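Local coordinates for hypothetical protein PA3352 (Pseudomonas aeruginosa, PDB 2FUP), which is a putative flagella synthesis protein of the FlgN family, which probably acts as an export chaperone for flagellar hook-filament junction proteins, at residues S5-L8 and L9-A13; G99-L102 and E103-Q106. All coordinates share one frame; numbering follows the deposited sequence.

Contact 1: residues S5-L8 and L9-A13; sequences SPTL and LDLFA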
loop_
_atom_site.group_PDB
_atom_site.type_symbol
_atom_site.label_atom_id
_atom_site.label_comp_id
_atom_site.label_asym_id
_atom_site.label_seq_id
_atom_site.Cartn_x
_atom_site.Cartn_y
_atom_site.Cartn_z
ATOM N N SER A 5 4.171 0.071 21.783
ATOM C CA SER A 5 4.769 0.979 20.832
ATOM C C SER A 5 3.850 1.292 19.678
ATOM O O SER A 5 3.232 0.383 19.118
ATOM C CB SER A 5 6.017 0.312 20.261
ATOM O OG SER A 5 6.525 1.167 19.258
ATOM N N PRO A 6 3.788 2.578 19.313
ATOM C CA PRO A 6 2.899 2.987 18.239
ATOM C C PRO A 6 3.416 2.678 16.850
ATOM O O PRO A 6 2.679 2.938 15.866
ATOM C CB PRO A 6 2.823 4.484 18.454
ATOM C CG PRO A 6 4.129 4.817 19.090
ATOM C CD PRO A 6 4.376 3.736 19.993
ATOM N N THR A 7 4.625 2.103 16.745
ATOM C CA THR A 7 5.233 2.068 15.388
ATOM C C THR A 7 4.457 1.327 14.338
ATOM O O THR A 7 4.247 1.803 13.249
ATOM C CB THR A 7 6.630 1.519 15.460
ATOM O OG1 THR A 7 7.343 2.207 16.486
ATOM C CG2 THR A 7 7.371 1.652 14.161
ATOM N N LEU A 8 4.007 0.115 14.636
ATOM C CA LEU A 8 3.325 -0.672 13.636
ATOM C C LEU A 8 2.032 -0.009 13.203
ATOM O O LEU A 8 1.726 0.051 11.977
ATOM C CB LEU A 8 3.054 -2.106 14.073
ATOM C CG LEU A 8 2.579 -3.088 13.038
ATOM C CD1 LEU A 8 3.582 -3.222 11.917
ATOM C CD2 LEU A 8 2.352 -4.463 13.591
ATOM N N LEU A 9 1.262 0.477 14.170
ATOM C CA LEU A 9 0.028 1.120 13.817
ATOM C C LEU A 9 0.275 2.377 13.002
ATOM O O LEU A 9 -0.466 2.660 12.061
ATOM C CB LEU A 9 -0.800 1.400 15.070
ATOM C CG LEU A 9 -2.215 1.961 14.829
ATOM C CD1 LEU A 9 -3.099 1.034 14.025
ATOM C CD2 LEU A 9 -2.866 2.181 16.233
ATOM N N ASP A 10 1.339 3.107 13.294
ATOM C CA ASP A 10 1.681 4.325 12.529
ATOM C C ASP A 10 2.007 3.941 11.113
ATOM O O ASP A 10 1.605 4.623 10.169
ATOM C CB ASP A 10 2.848 5.044 13.173
ATOM C CG ASP A 10 3.121 6.358 12.547
ATOM O OD1 ASP A 10 2.276 7.248 12.614
ATOM O OD2 ASP A 10 4.262 6.546 12.069
ATOM N N LEU A 11 2.734 2.838 10.932
ATOM C CA LEU A 11 3.062 2.409 9.557
ATOM C C LEU A 11 1.831 2.046 8.768
ATOM O O LEU A 11 1.708 2.354 7.587
ATOM C CB LEU A 11 4.024 1.225 9.616
ATOM C CG LEU A 11 5.426 1.549 10.106
ATOM C CD1 LEU A 11 6.186 0.310 10.498
ATOM C CD2 LEU A 11 6.210 2.305 9.108
ATOM N N PHE A 12 0.896 1.366 9.395
ATOM C CA PHE A 12 -0.344 1.072 8.714
ATOM C C PHE A 12 -1.085 2.353 8.381
ATOM O O PHE A 12 -1.625 2.459 7.279
ATOM C CB PHE A 12 -1.260 0.183 9.561
ATOM C CG PHE A 12 -0.942 -1.273 9.471
ATOM C CD1 PHE A 12 -1.019 -1.975 8.284
ATOM C CD2 PHE A 12 -0.578 -1.997 10.594
ATOM C CE1 PHE A 12 -0.719 -3.309 8.207
ATOM C CE2 PHE A 12 -0.258 -3.383 10.507
ATOM C CZ PHE A 12 -0.344 -4.043 9.294
ATOM N N ALA A 13 -1.180 3.284 9.325
ATOM C CA ALA A 13 -1.904 4.552 9.073
ATOM C C ALA A 13 -1.259 5.294 7.908
ATOM O O ALA A 13 -1.939 5.786 7.022
ATOM C CB ALA A 13 -1.905 5.442 10.341
HETATM O O HOH W 1 1.462 -0.357 16.935
#
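Leu8 and Phe12, one helical turn apart, run side by side and point the same way, and their meeting is the main apolar part of this helix start. Leu8 CG lies 3.8 Å from Phe12 CE2, with both methyls just beyond. With CG of Leu8 opposite its backbone N (chi1 -169°) and beside the carbonyl carbon, the branch lies toward the next turn, where it meets CE2 of Phe12. On another side of the helix Thr7 and Leu11 repeat the pattern more loosely, CG2 of Thr7 standing 4.1 Å from CD1 of Leu11.

Hydrogen bonds of three kinds organise the polar atoms. Ser5 is the cap: its OG accepts from Thr7 N at 3.3 Å, a nearly straight bond (N-H...O 167°), and from Thr7 OG1 as well, so that one hydroxyl oxygen accepts two hydrogen bonds at the helix entrance. A water spans the first turn, donating to Ser5 O and accepting from Leu9 N at 2.9 Å from each. Beyond it the main-chain ladder begins, Asp10 N to Pro6 O at 2.9 Å, then Leu11 N to Thr7 O and Phe12 N to Leu8 O, each at 3.0 Å.

The apolar face continues into the helical bundle: Leu8 and Phe12 rest on Leu78 of helix 75-82 and on Arg62 of helix 39-68, while Leu9 meets Leu91 of helix 88-114. Serine and water together therefore serve early amides, those of Thr7 and Leu9, as the helix starts, while the leucine-phenylalanine pair carries its buried side straight into the bundle.

Contact 2: residues G99-L102 and E103-Q106; sequences GELL and ERCQ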
loop_
_atom_site.group_PDB
_atom_site.type_symbol
_atom_site.label_atom_id
_atom_site.label_comp_id
_atom_site.label_asym_id
_atom_site.label_seq_id
_atom_site.Cartn_x
_atom_site.Cartn_y
_atom_site.Cartn_z
ATOM N N GLY A 99 -4.898 -4.099 2.931
ATOM C CA GLY A 99 -4.913 -5.155 1.944
ATOM C C GLY A 99 -5.945 -4.910 0.864
ATOM O O GLY A 99 -5.686 -5.107 -0.332
ATOM N N GLU A 100 -7.145 -4.395 1.222
ATOM C CA GLU A 100 -8.145 -4.105 0.215
ATOM C C GLU A 100 -7.654 -2.982 -0.710
ATOM O O GLU A 100 -7.798 -3.095 -1.921
ATOM C CB GLU A 100 -9.408 -3.626 0.906
ATOM C CG GLU A 100 -10.528 -3.307 -0.012
ATOM C CD GLU A 100 -11.725 -2.779 0.754
ATOM O OE1 GLU A 100 -12.378 -3.530 1.466
ATOM O OE2 GLU A 100 -12.048 -1.588 0.599
ATOM N N LEU A 101 -7.083 -1.939 -0.123
ATOM C CA LEU A 101 -6.649 -0.793 -0.951
ATOM C C LEU A 101 -5.536 -1.199 -1.896
ATOM O O LEU A 101 -5.518 -0.744 -3.034
ATOM C CB LEU A 101 -6.169 0.338 -0.061
ATOM C CG LEU A 101 -7.239 1.161 0.669
ATOM C CD1 LEU A 101 -6.672 2.061 1.739
ATOM C CD2 LEU A 101 -8.019 2.050 -0.356
ATOM N N LEU A 102 -4.600 -2.019 -1.442
ATOM C CA LEU A 102 -3.498 -2.437 -2.338
ATOM C C LEU A 102 -4.035 -3.263 -3.488
ATOM O O LEU A 102 -3.597 -3.165 -4.653
ATOM C CB LEU A 102 -2.397 -3.167 -1.585
ATOM C CG LEU A 102 -1.640 -2.356 -0.569
ATOM C CD1 LEU A 102 -0.628 -3.210 0.255
ATOM C CD2 LEU A 102 -0.941 -1.154 -1.239
ATOM N N GLU A 103 -5.038 -4.098 -3.214
ATOM C CA GLU A 103 -5.612 -4.888 -4.258
ATOM C C GLU A 103 -6.363 -3.966 -5.252
ATOM O O GLU A 103 -6.295 -4.153 -6.497
ATOM C CB GLU A 103 -6.559 -5.956 -3.641
ATOM C CG GLU A 103 -7.422 -6.709 -4.665
ATOM C CD GLU A 103 -8.322 -7.787 -3.976
ATOM O OE1 GLU A 103 -7.816 -8.895 -3.763
ATOM O OE2 GLU A 103 -9.521 -7.519 -3.702
ATOM N N ARG A 104 -7.104 -2.976 -4.750
ATOM C CA ARG A 104 -7.770 -2.030 -5.612
ATOM C C ARG A 104 -6.760 -1.294 -6.500
ATOM O O ARG A 104 -7.019 -1.099 -7.701
ATOM C CB ARG A 104 -8.549 -1.019 -4.762
ATOM C CG ARG A 104 -9.788 -1.597 -4.100
ATOM C CD ARG A 104 -10.434 -0.629 -3.120
ATOM N NE ARG A 104 -11.182 0.429 -3.806
ATOM C CZ ARG A 104 -11.613 1.569 -3.239
ATOM N NH1 ARG A 104 -11.344 1.852 -1.960
ATOM N NH2 ARG A 104 -12.312 2.449 -3.973
ATOM N N CYS A 105 -5.659 -0.852 -5.914
ATOM C CA CYS A 105 -4.605 -0.193 -6.717
ATOM C C CYS A 105 -4.110 -1.140 -7.811
ATOM O O CYS A 105 -3.934 -0.732 -8.965
ATOM C CB CYS A 105 -3.442 0.217 -5.865
ATOM S SG CYS A 105 -3.692 1.599 -4.710
ATOM N N GLN A 106 -3.840 -2.378 -7.448
ATOM C CA GLN A 106 -3.301 -3.328 -8.431
ATOM C C GLN A 106 -4.232 -3.525 -9.569
ATOM O O GLN A 106 -3.800 -3.493 -10.752
ATOM C CB GLN A 106 -3.044 -4.669 -7.761
ATOM C CG GLN A 106 -2.469 -5.709 -8.699
ATOM C CD GLN A 106 -2.173 -6.988 -7.900
ATOM O OE1 GLN A 106 -3.117 -7.660 -7.425
ATOM N NE2 GLN A 106 -0.870 -7.303 -7.707
HETATM O O HOH W 2 -10.579 0.440 0.166
#
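Glu100 and Arg104 lie alongside one another on the outer side of helix 88-114, their side chains meeting mainly through aliphatic carbons, Glu100 CG being 4.1 Å from Arg104 CD. Their charged ends stay apart: Glu100 OE2 is 4.3 Å from Arg104 NH1, beyond a salt bridge, and well out of the guanidinium plane, so any attraction is probably one of charge alone. The planes of carboxylate and guanidinium are turned 67° from each other. A water bridges them, donating to Glu100 OE2 and accepting from Arg104 NH1 at 2.7 Å in the plane of the guanidinium, at its edge. The bend in the arginine chain (chi3 76°) also brings NH1 slantwise across the end of Leu101, 3.7 Å from its CD2.

This is an i to i+4 pairing along one long amphipathic helix of an all-helical bundle, with Glu100, Glu103 and Arg104 exposed and Leu101, Leu102 and Cys105 buried. On the buried side the fit is close. Leu101 packs on Ile16 and Asn20 of helix 7-34, Cys105 on Leu23 of that helix and on Leu127 of helix 121-130, and Leu102 on Leu127 and Leu130. Underneath, the backbone supplies regular bonds, Arg104 N to Glu100 O and Cys105 N to Leu101 O each at 2.9 Å. The CG of Arg104 settles 3.3 Å from Glu100 O, its side chain leaving beside its own backbone N (chi1 -72°).

Contact 1 spans the entrance of helix 7-34 and contact 2 lies within helix 88-114, yet the two helices are neighbours in the bundle: helix 7-34 carries contact 1 at its start and meets contact 2 further along, through Ile16, Asn20 and Leu23. The centres of the contacts are about 19 Å apart and their nearest atoms about 7 Å, with no touch between them. Contact 1 sits nearer the end of the molecule, about 14 Å from the chain centre against 7 Å for contact 2. A bound (4S)-2-methyl-2,4-pentanediol, probably from the crystallisation liquor, lies about 3 Å from the Phe12 side chain, and Gly99 is about 4 Å from bound pentanediol.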